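Side-chain contacts in transcriptional regulator, TetR family (Legionella pneumophila subsp. pneumophila str. Philadelphia 1, PDB 3ON4), which probably binds DNA through a helix-turn-helix domain and regulates transcription as a TetR-family regulator: residues Asp26-Phe31 with Gln117-Ser122; Asp35-Ile40 with Ala45-His50; Asp67-Val72 with Glu132-Trp137; Lys90-Ile95 with Ser161-Gly166; Gly140-Asn145 with Ser154-Ile159. All coordinates share one frame; numbering follows the deposited sequence.

Contact 1. Residues Asp26-Phe31 with Gln117-Ser122; sequences DGYNAF and QSLPVS
Asn29 and Ser118 meet through one direct hydrogen bond: Asn29 ND2 donates an N-H to Ser118 OG at 2.8 Å. The bond is nearly straight, with an N-H...O angle of 164°, and the hydroxyl oxygen lies almost exactly in the amide plane. The other end of the same amide is tied by a water, which donates to Asn29 OD1 at 2.7 Å and to the backbone Ser118 O at 2.8 Å. The side-chain amide thus spans the hydroxyl and the carbonyl of one residue, and its two grips limit its rotation. Beside this polar pair, methyl CD2 of Leu119 comes obliquely against the Tyr28 ring, with Leu119 CD2 3.7 Å from Tyr28 CD2. The ring reaches it because chi1 of Tyr28 is -177°, which extends the side chain directly opposite the backbone N. Further out, Ser118 OG is also bonded to the backbone O of Asp115, a residue that binds the sodium ion with Ser114, so the hydroxyl is fixed from the helix 108-115 side. Lys54 gathers the other segment: its NZ bonds Tyr28 O and Phe31 O and makes cation-pi contacts with both rings. Ala30 of the second subunit packs on Asn29. The loop between helices 11-26 and 33-40 is in this way fastened to the turn leading into helix 121-144. Directional bonds between partly exposed residues, beside an apolar touch of buried ones, imply a small but specific junction, its hydroxyl accepting from the amide and bonded in turn to the Asp115 carbonyl.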
# COMPACT_ATOMS: atom_id res chain seq x y z
N ASP A 26 -3.01 -0.07 12.11
CA ASP A 26 -2.94 -1.55 12.09
C ASP A 26 -3.73 -2.22 11.00
O ASP A 26 -3.42 -3.37 10.64
CB ASP A 26 -3.46 -2.12 13.42
CG ASP A 26 -2.62 -1.70 14.61
OD1 ASP A 26 -1.43 -1.35 14.47
OD2 ASP A 26 -3.19 -1.73 15.72
N GLY A 27 -4.76 -1.54 10.50
CA GLY A 27 -5.58 -2.08 9.42
C GLY A 27 -6.90 -2.60 9.93
O GLY A 27 -7.00 -3.02 11.08
N TYR A 28 -7.92 -2.58 9.07
CA TYR A 28 -9.29 -2.96 9.41
C TYR A 28 -9.44 -4.35 9.99
O TYR A 28 -10.24 -4.55 10.85
CB TYR A 28 -10.15 -2.86 8.14
CG TYR A 28 -11.63 -3.16 8.32
CD1 TYR A 28 -12.50 -2.20 8.84
CD2 TYR A 28 -12.16 -4.37 7.95
CE1 TYR A 28 -13.85 -2.46 8.99
CE2 TYR A 28 -13.51 -4.64 8.10
CZ TYR A 28 -14.36 -3.66 8.62
OH TYR A 28 -15.69 -3.94 8.75
N ASN A 29 -8.68 -5.32 9.48
CA ASN A 29 -8.75 -6.70 9.97
C ASN A 29 -7.89 -6.97 11.23
O ASN A 29 -7.73 -8.11 11.67
CB ASN A 29 -8.36 -7.67 8.85
CG ASN A 29 -9.35 -7.65 7.69
OD1 ASN A 29 -10.57 -7.63 7.91
ND2 ASN A 29 -8.83 -7.67 6.46
N ALA A 30 -7.32 -5.90 11.78
CA ALA A 30 -6.49 -5.98 12.96
C ALA A 30 -6.98 -5.08 14.09
O ALA A 30 -6.19 -4.71 14.97
CB ALA A 30 -5.06 -5.60 12.59
N PHE A 31 -8.25 -4.68 14.09
CA PHE A 31 -8.82 -4.08 15.29
C PHE A 31 -10.21 -4.66 15.49
O PHE A 31 -10.80 -5.21 14.56
CB PHE A 31 -8.89 -2.57 15.20
CG PHE A 31 -10.13 -2.07 14.50
CD1 PHE A 31 -10.21 -2.09 13.13
CD2 PHE A 31 -11.23 -1.64 15.24
CE1 PHE A 31 -11.37 -1.67 12.47
CE2 PHE A 31 -12.41 -1.24 14.59
CZ PHE A 31 -12.47 -1.24 13.21
N GLN A 117 -9.87 -6.87 -1.03
CA GLN A 117 -10.55 -8.12 -1.36
C GLN A 117 -11.22 -8.79 -0.14
O GLN A 117 -12.13 -9.60 -0.31
CB GLN A 117 -9.59 -9.09 -2.02
CG GLN A 117 -9.11 -8.64 -3.38
CD GLN A 117 -10.26 -8.47 -4.36
OE1 GLN A 117 -10.90 -7.43 -4.39
NE2 GLN A 117 -10.51 -9.47 -5.16
N SER A 118 -10.81 -8.42 1.07
CA SER A 118 -11.39 -8.98 2.28
C SER A 118 -12.60 -8.17 2.78
O SER A 118 -13.28 -8.61 3.72
CB SER A 118 -10.33 -9.05 3.41
OG SER A 118 -10.11 -7.76 3.99
N LEU A 119 -12.85 -7.02 2.16
CA LEU A 119 -13.86 -6.07 2.66
C LEU A 119 -15.26 -6.33 2.10
O LEU A 119 -15.41 -6.76 0.97
CB LEU A 119 -13.46 -4.64 2.31
CG LEU A 119 -12.10 -4.12 2.77
CD1 LEU A 119 -11.80 -2.74 2.16
CD2 LEU A 119 -12.04 -4.06 4.30
N PRO A 120 -16.29 -6.03 2.89
CA PRO A 120 -17.62 -5.98 2.32
C PRO A 120 -17.69 -4.94 1.19
O PRO A 120 -16.95 -3.96 1.19
CB PRO A 120 -18.48 -5.55 3.51
CG PRO A 120 -17.72 -6.01 4.70
CD PRO A 120 -16.30 -5.82 4.35
N VAL A 121 -18.60 -5.17 0.24
CA VAL A 121 -18.70 -4.30 -0.93
C VAL A 121 -19.01 -2.83 -0.54
O VAL A 121 -18.49 -1.89 -1.17
CB VAL A 121 -19.77 -4.82 -1.91
CG1 VAL A 121 -20.06 -3.79 -2.99
CG2 VAL A 121 -19.32 -6.16 -2.51
N SER A 122 -19.82 -2.63 0.49
CA SER A 122 -20.10 -1.26 0.94
C SER A 122 -18.81 -0.49 1.25
O SER A 122 -18.66 0.69 0.92
CB SER A 122 -21.02 -1.26 2.16
OG SER A 122 -20.38 -1.92 3.25
O HOH W 1 -12.79 -7.67 6.30

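Contact 2. Residues Asp35-Ile40 with Ala45-His50; sequences DIATAI and ASIHYH
Ile36, the first residue of segment 35-40 to touch helix 44-50, receives the end of Ile47 against its branch point: Ile36 CB lies 3.6 Å from Ile47 CD1, and its CG2 methyl is 3.7 Å from that same Ile47 CD1. The two isoleucines meet at a slant. One residue on, Ala37 offers its backbone as well as its methyl, with Ala37 N 3.5 Å and Ala37 CB 3.9 Å from Ile47 CD1. A single methyl is therefore lodged against two consecutive residues of helix 33-40. It gets there because Ile47 is extended beyond CB, chi2 172°, which carries CD1 outward toward helix 33-40. No hydrogen bond crosses the contact, and all three residues are buried. Ile36 also rests on Ala19 and Leu22 of helix 11-26 and on Phe31, while Ile47 leans on Ile42 in the turn, so the pair belongs to the small hydrophobic centre where the three helices converge. Both helices fall within the predicted DNA-binding motif. Two short helices joined by a tight turn and held together by buried aliphatic residues are the helix-turn-helix of TetR-family repressors, in which the second helix is probably the one that reads DNA.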
# COMPACT_ATOMS: atom_id res chain seq x y z
N ASP A 35 -11.26 -3.47 21.22
CA ASP A 35 -10.12 -2.55 21.24
C ASP A 35 -10.57 -1.10 21.47
O ASP A 35 -9.91 -0.33 22.20
CB ASP A 35 -9.32 -2.61 19.95
CG ASP A 35 -8.58 -3.92 19.77
OD1 ASP A 35 -8.12 -4.49 20.79
OD2 ASP A 35 -8.45 -4.36 18.61
N ILE A 36 -11.66 -0.71 20.81
CA ILE A 36 -12.17 0.67 20.91
C ILE A 36 -12.72 0.91 22.31
O ILE A 36 -12.42 1.93 22.92
CB ILE A 36 -13.29 0.96 19.89
CG1 ILE A 36 -12.75 0.86 18.46
CG2 ILE A 36 -13.90 2.34 20.12
CD1 ILE A 36 -13.81 1.11 17.41
N ALA A 37 -13.52 -0.02 22.79
CA ALA A 37 -14.12 0.07 24.12
C ALA A 37 -13.05 0.25 25.21
O ALA A 37 -13.20 1.08 26.12
CB ALA A 37 -14.93 -1.18 24.41
N THR A 38 -11.99 -0.53 25.10
CA THR A 38 -10.89 -0.46 26.06
C THR A 38 -10.18 0.88 25.94
O THR A 38 -9.85 1.49 26.94
CB THR A 38 -9.88 -1.61 25.80
OG1 THR A 38 -10.52 -2.86 26.11
CG2 THR A 38 -8.62 -1.48 26.66
N ALA A 39 -10.00 1.37 24.71
CA ALA A 39 -9.20 2.58 24.47
C ALA A 39 -9.84 3.82 25.08
O ALA A 39 -9.13 4.65 25.66
CB ALA A 39 -8.95 2.79 22.96
N ILE A 40 -11.16 3.94 24.95
CA ILE A 40 -11.89 5.13 25.39
C ILE A 40 -12.86 4.86 26.55
O ILE A 40 -13.68 5.72 26.92
CB ILE A 40 -12.58 5.85 24.20
CG1 ILE A 40 -13.62 4.96 23.52
CG2 ILE A 40 -11.51 6.31 23.18
CD1 ILE A 40 -14.57 5.71 22.55
N ALA A 45 -20.96 -2.75 24.09
CA ALA A 45 -22.36 -2.68 23.69
C ALA A 45 -22.77 -1.28 23.18
O ALA A 45 -23.69 -1.18 22.36
CB ALA A 45 -23.28 -3.13 24.84
N SER A 46 -22.11 -0.22 23.67
CA SER A 46 -22.36 1.15 23.19
C SER A 46 -21.80 1.36 21.77
O SER A 46 -22.26 2.24 21.04
CB SER A 46 -21.74 2.20 24.16
OG SER A 46 -22.39 2.14 25.43
N ILE A 47 -20.82 0.56 21.38
CA ILE A 47 -20.29 0.63 20.01
C ILE A 47 -21.29 -0.02 19.05
O ILE A 47 -21.68 0.60 18.04
CB ILE A 47 -18.90 0.01 19.89
CG1 ILE A 47 -17.95 0.66 20.92
CG2 ILE A 47 -18.35 0.16 18.44
CD1 ILE A 47 -16.59 0.00 21.03
N HIS A 48 -21.76 -1.23 19.39
CA HIS A 48 -22.75 -1.97 18.60
C HIS A 48 -24.03 -1.16 18.44
O HIS A 48 -24.75 -1.27 17.45
CB HIS A 48 -23.08 -3.32 19.24
CG HIS A 48 -21.97 -4.32 19.15
ND1 HIS A 48 -21.65 -4.98 17.98
CD2 HIS A 48 -21.12 -4.79 20.09
CE1 HIS A 48 -20.65 -5.81 18.21
NE2 HIS A 48 -20.30 -5.71 19.48
N TYR A 49 -24.30 -0.32 19.44
CA TYR A 49 -25.46 0.56 19.44
C TYR A 49 -25.47 1.49 18.22
O TYR A 49 -26.44 1.54 17.47
CB TYR A 49 -25.45 1.38 20.72
CG TYR A 49 -26.69 2.18 20.93
CD1 TYR A 49 -26.81 3.44 20.36
CD2 TYR A 49 -27.73 1.68 21.68
CE1 TYR A 49 -27.94 4.18 20.54
CE2 TYR A 49 -28.89 2.42 21.87
CZ TYR A 49 -28.98 3.66 21.29
OH TYR A 49 -30.10 4.39 21.48
N HIS A 50 -24.38 2.21 18.03
CA HIS A 50 -24.23 3.13 16.90
C HIS A 50 -23.85 2.40 15.61
O HIS A 50 -24.21 2.85 14.54
CB HIS A 50 -23.16 4.19 17.22
CG HIS A 50 -23.53 5.11 18.34
ND1 HIS A 50 -24.41 6.17 18.17
CD2 HIS A 50 -23.16 5.14 19.64
CE1 HIS A 50 -24.54 6.80 19.32
NE2 HIS A 50 -23.80 6.19 20.23

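Contact 3. Residues Asp67-Val72 with Glu132-Trp137; sequences DKIAAV and ELIIEW
Ile69 and Ile134 meet by methyl groups of different kinds: the branch methyl Ile69 CG2 lies 3.6 Å from the chain end Ile134 CD1. The two side chains pass at a slant. In Ile69 the CG2 methyl stands opposite the backbone N while CG1 lies beside that N, chi1 -64°, and CG2 is the methyl that faces helix 121-144. Ile134 takes nearly the same conformation as Ile69, both chains bent at chi2 as well as chi1; in Ile134 the bend, chi2 -64°, swings CD1 across to its partner although the CB bond does not aim directly at helix 54-77. Alongside, the small methyl of Ala70 meets the longer Leu133, with Ala70 CB 4.0 Å from Leu133 CD1. The isoleucine pair is the buried side of the contact: Leu98 and Phe91 of helix 84-98 and Ile160 of helix 149-173 add to it. Leu133 also lies on Thr66 and Leu73, and nearby Trp137 NE1 bonds Ser77 OG. With methyl groups alone meeting and no hydrogen bond across it, the contact joins helix 54-77, which follows the helix-turn-helix, to helix 121-144 by hydrophobic, shape-dependent cohesion.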
# COMPACT_ATOMS: atom_id res chain seq x y z
N ASP A 67 -14.91 13.14 3.76
CA ASP A 67 -15.48 14.47 3.94
C ASP A 67 -14.45 15.45 4.51
O ASP A 67 -14.41 16.61 4.11
CB ASP A 67 -16.69 14.41 4.88
CG ASP A 67 -17.93 13.86 4.20
OD1 ASP A 67 -17.97 13.73 2.96
OD2 ASP A 67 -18.90 13.58 4.94
N LYS A 68 -13.66 14.99 5.48
CA LYS A 68 -12.60 15.80 6.07
C LYS A 68 -11.53 16.18 5.05
O LYS A 68 -11.15 17.35 4.96
CB LYS A 68 -11.94 15.10 7.24
CG LYS A 68 -12.83 15.02 8.48
CD LYS A 68 -12.03 14.67 9.73
CE LYS A 68 -11.58 13.21 9.76
NZ LYS A 68 -10.82 12.94 11.03
N ILE A 69 -11.09 15.19 4.27
CA ILE A 69 -10.10 15.43 3.22
C ILE A 69 -10.65 16.36 2.13
O ILE A 69 -9.92 17.24 1.64
CB ILE A 69 -9.63 14.13 2.56
CG1 ILE A 69 -8.91 13.25 3.57
CG2 ILE A 69 -8.67 14.43 1.43
CD1 ILE A 69 -7.53 13.76 3.94
N ALA A 70 -11.91 16.16 1.74
CA ALA A 70 -12.56 17.05 0.78
C ALA A 70 -12.50 18.53 1.20
O ALA A 70 -12.27 19.41 0.36
CB ALA A 70 -14.01 16.63 0.53
N ALA A 71 -12.73 18.79 2.49
CA ALA A 71 -12.69 20.16 3.04
C ALA A 71 -11.26 20.72 2.99
O ALA A 71 -11.05 21.85 2.61
CB ALA A 71 -13.22 20.18 4.48
N VAL A 72 -10.30 19.90 3.40
CA VAL A 72 -8.89 20.29 3.39
C VAL A 72 -8.46 20.68 1.97
O VAL A 72 -7.81 21.72 1.77
CB VAL A 72 -8.00 19.15 3.94
CG1 VAL A 72 -6.49 19.38 3.63
CG2 VAL A 72 -8.24 18.99 5.44
N GLU A 132 -11.19 8.33 -6.02
CA GLU A 132 -11.81 9.09 -7.11
C GLU A 132 -11.82 10.59 -6.78
O GLU A 132 -11.53 11.40 -7.64
CB GLU A 132 -13.23 8.57 -7.39
CG GLU A 132 -13.17 7.23 -8.13
CD GLU A 132 -14.46 6.43 -8.09
OE1 GLU A 132 -15.52 6.99 -7.69
OE2 GLU A 132 -14.40 5.23 -8.47
N LEU A 133 -12.11 10.94 -5.53
CA LEU A 133 -12.12 12.34 -5.10
C LEU A 133 -10.72 12.96 -5.17
O LEU A 133 -10.56 14.07 -5.68
CB LEU A 133 -12.65 12.47 -3.69
CG LEU A 133 -12.86 13.91 -3.20
CD1 LEU A 133 -14.19 14.04 -2.45
CD2 LEU A 133 -11.68 14.31 -2.36
N ILE A 134 -9.72 12.21 -4.71
CA ILE A 134 -8.35 12.69 -4.70
C ILE A 134 -7.83 12.88 -6.12
O ILE A 134 -7.26 13.91 -6.43
CB ILE A 134 -7.39 11.74 -3.93
CG1 ILE A 134 -7.72 11.68 -2.42
CG2 ILE A 134 -5.90 12.14 -4.16
CD1 ILE A 134 -7.54 12.94 -1.68
N ILE A 135 -8.06 11.88 -6.97
CA ILE A 135 -7.61 11.89 -8.36
C ILE A 135 -8.27 13.03 -9.15
O ILE A 135 -7.58 13.80 -9.84
CB ILE A 135 -7.84 10.51 -9.00
CG1 ILE A 135 -6.90 9.49 -8.33
CG2 ILE A 135 -7.70 10.56 -10.53
CD1 ILE A 135 -7.26 8.08 -8.59
N GLU A 136 -9.59 13.18 -9.00
CA GLU A 136 -10.31 14.29 -9.63
C GLU A 136 -9.77 15.65 -9.16
O GLU A 136 -9.56 16.54 -9.98
CB GLU A 136 -11.82 14.19 -9.36
CG GLU A 136 -12.68 15.29 -10.03
CD GLU A 136 -12.46 15.40 -11.53
OE1 GLU A 136 -12.32 14.34 -12.20
OE2 GLU A 136 -12.40 16.54 -12.03
N TRP A 137 -9.52 15.81 -7.86
CA TRP A 137 -8.96 17.07 -7.34
C TRP A 137 -7.58 17.38 -7.96
O TRP A 137 -7.34 18.47 -8.48
CB TRP A 137 -8.81 17.01 -5.84
CG TRP A 137 -8.40 18.30 -5.26
CD1 TRP A 137 -9.20 19.36 -4.95
CD2 TRP A 137 -7.07 18.69 -4.94
NE1 TRP A 137 -8.45 20.39 -4.45
CE2 TRP A 137 -7.13 20.01 -4.44
CE3 TRP A 137 -5.82 18.07 -5.06
CZ2 TRP A 137 -6.00 20.70 -4.03
CZ3 TRP A 137 -4.69 18.76 -4.65
CH2 TRP A 137 -4.79 20.06 -4.13

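Contact 4. Residues Lys90-Ile95 with Ser161-Gly166; sequences KFFDAI and SLVEGG
Val163 sets one of its methyls against two aromatic rings, Val163 CG2 lying 3.9 Å from Phe92 CD1 and, more loosely, 4.2 Å from Phe91 CE2. It approaches each ring obliquely. The other methyl turns to an aliphatic neighbour, with Val163 CG1 4.0 Å from Ile95 CG2, so the two branches of one valine serve three residues spread over a single turn of helix 84-98. Phe92 and Val163 slide past one another in opposite senses, whereas Phe91 and Ile95 come in at a slant. A chi1 of 154° brings the Phe91 ring toward the valine, and within its own helix Ile95 CG1 sits 3.9 Å above that ring's plane, displaced toward its rim; this backs the ring on one face. The axes of segments 90-95 and 161-166 run broadly the same way, 29° apart and 11.8 Å at closest approach, a wide gap bridged by the bulky rings. Val182 of helix 177-189 packs on both Phe92 and Val163, and Leu138 of helix 121-144 touches Phe91. Leu162 and Glu164 meet Ser161 and Leu168 of the second subunit, so helix 149-173 links this interior to the dimer interface. Such an all-helical hydrophobic interior is that of the C-terminal domain of TetR-family regulators.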
# COMPACT_ATOMS: atom_id res chain seq x y z
N LYS A 90 1.13 21.46 -1.11
CA LYS A 90 0.35 21.58 0.13
C LYS A 90 -0.57 20.38 0.34
O LYS A 90 -0.83 19.99 1.49
CB LYS A 90 -0.47 22.89 0.15
CG LYS A 90 0.36 24.15 0.21
CD LYS A 90 1.14 24.34 1.52
CE LYS A 90 1.95 25.63 1.46
NZ LYS A 90 2.87 25.89 2.62
N PHE A 91 -1.05 19.80 -0.75
CA PHE A 91 -1.79 18.53 -0.69
C PHE A 91 -0.93 17.47 -0.01
O PHE A 91 -1.39 16.80 0.92
CB PHE A 91 -2.22 18.09 -2.09
CG PHE A 91 -2.40 16.61 -2.23
CD1 PHE A 91 -3.58 16.00 -1.87
CD2 PHE A 91 -1.38 15.83 -2.76
CE1 PHE A 91 -3.74 14.64 -2.02
CE2 PHE A 91 -1.54 14.47 -2.92
CZ PHE A 91 -2.70 13.88 -2.55
N PHE A 92 0.32 17.33 -0.44
CA PHE A 92 1.20 16.34 0.20
C PHE A 92 1.45 16.67 1.68
O PHE A 92 1.38 15.77 2.53
CB PHE A 92 2.52 16.19 -0.56
CG PHE A 92 3.37 15.04 -0.06
CD1 PHE A 92 2.82 13.80 0.19
CD2 PHE A 92 4.73 15.22 0.16
CE1 PHE A 92 3.61 12.73 0.65
CE2 PHE A 92 5.52 14.15 0.63
CZ PHE A 92 4.95 12.92 0.85
N ASP A 93 1.69 17.95 1.99
CA ASP A 93 1.81 18.38 3.40
C ASP A 93 0.56 18.00 4.22
O ASP A 93 0.67 17.50 5.35
CB ASP A 93 2.08 19.89 3.52
CG ASP A 93 3.46 20.32 3.02
OD1 ASP A 93 4.39 19.48 2.84
OD2 ASP A 93 3.64 21.54 2.83
N ALA A 94 -0.62 18.21 3.65
CA ALA A 94 -1.88 17.84 4.33
C ALA A 94 -1.97 16.32 4.58
O ALA A 94 -2.41 15.91 5.65
CB ALA A 94 -3.09 18.32 3.54
N ILE A 95 -1.52 15.52 3.63
CA ILE A 95 -1.50 14.05 3.77
C ILE A 95 -0.48 13.68 4.87
O ILE A 95 -0.77 12.84 5.73
CB ILE A 95 -1.14 13.34 2.47
CG1 ILE A 95 -2.23 13.56 1.41
CG2 ILE A 95 -0.93 11.82 2.73
CD1 ILE A 95 -3.65 13.08 1.82
N SER A 161 -0.17 7.39 -6.59
CA SER A 161 0.55 6.12 -6.46
C SER A 161 1.83 6.32 -5.65
O SER A 161 2.14 5.53 -4.74
CB SER A 161 0.89 5.55 -7.84
OG SER A 161 -0.29 5.33 -8.59
N LEU A 162 2.55 7.40 -5.95
CA LEU A 162 3.82 7.65 -5.29
C LEU A 162 3.58 8.00 -3.82
O LEU A 162 4.33 7.56 -2.96
CB LEU A 162 4.58 8.76 -5.99
CG LEU A 162 6.04 9.01 -5.64
CD1 LEU A 162 6.89 7.72 -5.58
CD2 LEU A 162 6.60 9.97 -6.69
N VAL A 163 2.56 8.79 -3.55
CA VAL A 163 2.20 9.16 -2.19
C VAL A 163 1.90 7.89 -1.38
O VAL A 163 2.43 7.71 -0.28
CB VAL A 163 1.00 10.12 -2.15
CG1 VAL A 163 0.37 10.18 -0.72
CG2 VAL A 163 1.40 11.51 -2.65
N GLU A 164 1.06 7.01 -1.93
CA GLU A 164 0.66 5.80 -1.22
C GLU A 164 1.87 4.88 -0.97
O GLU A 164 2.12 4.43 0.16
CB GLU A 164 -0.46 5.06 -1.94
CG GLU A 164 -1.79 5.84 -1.99
CD GLU A 164 -2.42 6.09 -0.65
OE1 GLU A 164 -2.18 5.30 0.29
OE2 GLU A 164 -3.20 7.06 -0.51
N GLY A 165 2.64 4.62 -2.01
CA GLY A 165 3.80 3.74 -1.89
C GLY A 165 4.89 4.33 -1.00
O GLY A 165 5.53 3.60 -0.23
N GLY A 166 5.11 5.63 -1.11
CA GLY A 166 6.07 6.34 -0.27
C GLY A 166 5.73 6.28 1.21
O GLY A 166 6.61 6.03 2.07

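Contact 5. Residues Gly140-Asn145 with Ser154-Ile159; sequences GVLETN and SLAKQI
Leu142 and Leu155 cross at about a right angle, so that both methyls of the first lie against the second. Leu142 CD1 rests on the base of its partner, 3.8 Å from Leu155 CB, while the other branch meets methyl to methyl, Leu142 CD2 lying 3.9 Å from Leu155 CD2. The two leucines are built differently. In Leu142 the CG lies beside the backbone N, chi1 -68°, and the extended chi2 sends CD1 straight toward helix 149-173; in Leu155 a chi1 of -173° turns CG the other way, opposite its backbone N, and exposes the flank of the chain to the incoming methyl. The same CD1 also presses on the helix backbone, with Leu142 CD1 3.7 Å from Ala156 N. Its contacts with the Ala156 methyl and with the end of Ile159 are looser, the latter 4.5 Å between Leu142 CD1 and Ile159 CD1. Leu142 thus serves as the single probe from its segment, received by residues over about one turn of the second helix. All four are buried, and no hydrogen bond crosses between them. Tyr147, from the short connection, packs on both leucines, and Phe185 of helix 177-189 covers Leu155 and Ile159. On another side of helix 149-173, Lys157 forms a salt bridge with Asp175 of the second subunit, and Gln158 bonds Gly181 O there. The axes of segments 140-144 and 154-159 approach to 10.0 Å, their directions 129° apart, as the chain reverses. This is a splayed helical hairpin, helix 121-144 folding back into helix 149-173, at one end of the C-terminal helical domain.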
# COMPACT_ATOMS: atom_id res chain seq x y z
N GLY A 140 -7.86 18.21 -11.73
CA GLY A 140 -8.37 19.59 -11.87
C GLY A 140 -7.33 20.67 -11.63
O GLY A 140 -7.25 21.65 -12.39
N VAL A 141 -6.54 20.51 -10.58
CA VAL A 141 -5.46 21.46 -10.26
C VAL A 141 -4.46 21.49 -11.42
O VAL A 141 -4.04 22.56 -11.88
CB VAL A 141 -4.74 21.07 -8.92
CG1 VAL A 141 -3.49 21.88 -8.73
CG2 VAL A 141 -5.67 21.27 -7.72
N LEU A 142 -4.11 20.31 -11.91
CA LEU A 142 -3.14 20.18 -13.00
C LEU A 142 -3.64 20.75 -14.31
O LEU A 142 -2.85 21.30 -15.09
CB LEU A 142 -2.73 18.71 -13.17
CG LEU A 142 -1.90 18.07 -12.05
CD1 LEU A 142 -1.83 16.56 -12.27
CD2 LEU A 142 -0.50 18.66 -11.97
N GLU A 143 -4.94 20.66 -14.56
CA GLU A 143 -5.54 21.30 -15.73
C GLU A 143 -5.45 22.82 -15.66
O GLU A 143 -5.23 23.48 -16.69
CB GLU A 143 -6.99 20.86 -15.92
CG GLU A 143 -7.12 19.44 -16.43
CD GLU A 143 -8.55 18.94 -16.47
OE1 GLU A 143 -9.40 19.44 -15.70
OE2 GLU A 143 -8.82 18.04 -17.29
N THR A 144 -5.56 23.39 -14.46
CA THR A 144 -5.34 24.84 -14.27
C THR A 144 -3.88 25.22 -14.52
O THR A 144 -3.57 26.38 -14.79
CB THR A 144 -5.74 25.36 -12.87
OG1 THR A 144 -4.84 24.84 -11.87
CG2 THR A 144 -7.19 24.99 -12.54
N ASN A 145 -2.98 24.25 -14.45
CA ASN A 145 -1.58 24.51 -14.79
C ASN A 145 -1.30 24.38 -16.29
O ASN A 145 -0.16 24.53 -16.72
CB ASN A 145 -0.67 23.57 -14.00
CG ASN A 145 0.71 24.14 -13.79
OD1 ASN A 145 0.89 25.36 -13.70
ND2 ASN A 145 1.70 23.27 -13.72
N SER A 154 -2.97 11.21 -16.05
CA SER A 154 -1.80 10.35 -15.90
C SER A 154 -0.91 10.82 -14.74
O SER A 154 -0.46 10.00 -13.91
CB SER A 154 -0.98 10.31 -17.20
OG SER A 154 0.23 9.56 -17.01
N LEU A 155 -0.68 12.13 -14.67
CA LEU A 155 0.17 12.67 -13.60
C LEU A 155 -0.54 12.59 -12.25
O LEU A 155 0.09 12.32 -11.22
CB LEU A 155 0.57 14.12 -13.91
CG LEU A 155 1.59 14.82 -13.00
CD1 LEU A 155 2.80 13.95 -12.73
CD2 LEU A 155 2.04 16.18 -13.62
N ALA A 156 -1.85 12.86 -12.24
CA ALA A 156 -2.62 12.73 -11.01
C ALA A 156 -2.46 11.30 -10.46
O ALA A 156 -2.23 11.10 -9.28
CB ALA A 156 -4.11 13.07 -11.26
N LYS A 157 -2.56 10.30 -11.34
CA LYS A 157 -2.42 8.90 -10.91
C LYS A 157 -1.00 8.54 -10.48
O LYS A 157 -0.84 7.75 -9.55
CB LYS A 157 -2.95 7.96 -11.99
CG LYS A 157 -4.49 8.11 -12.14
CD LYS A 157 -5.07 7.26 -13.21
CE LYS A 157 -6.60 7.44 -13.24
NZ LYS A 157 -7.25 6.91 -14.46
N GLN A 158 0.03 9.12 -11.10
CA GLN A 158 1.40 8.89 -10.66
C GLN A 158 1.62 9.46 -9.27
O GLN A 158 2.26 8.85 -8.39
CB GLN A 158 2.41 9.50 -11.63
CG GLN A 158 2.64 8.72 -12.90
CD GLN A 158 3.62 9.46 -13.81
OE1 GLN A 158 3.47 10.67 -13.99
NE2 GLN A 158 4.61 8.76 -14.35
N ILE A 159 1.08 10.66 -9.06
CA ILE A 159 1.28 11.35 -7.82
C ILE A 159 0.65 10.55 -6.68
O ILE A 159 1.31 10.33 -5.67
CB ILE A 159 0.70 12.77 -7.82
CG1 ILE A 159 1.54 13.70 -8.70
CG2 ILE A 159 0.67 13.35 -6.39
CD1 ILE A 159 0.83 15.02 -9.00

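How the contacts relate
From the N terminus, contact 1 opens first, in the loop after helix 11-26, and closes only at the start of helix 121-144. Contact 2 opens and closes within that span, and Phe31 touches Ile36 to join the two. Contact 3 opens on helix 54-77 before contact 1 has closed, and contact 4 on helix 84-98 does likewise, so both cross it; they also cross each other. Contact 5 is a short closure lying within the span of contact 4. Contacts 3, 4 and 5 touch one another, tying helix 54-77 to helices 84-98, 121-144 and 149-173, whereas contact 2 lies at the far end, about 41 Å from contact 5 between centres. Contact 1 bridges the two regions.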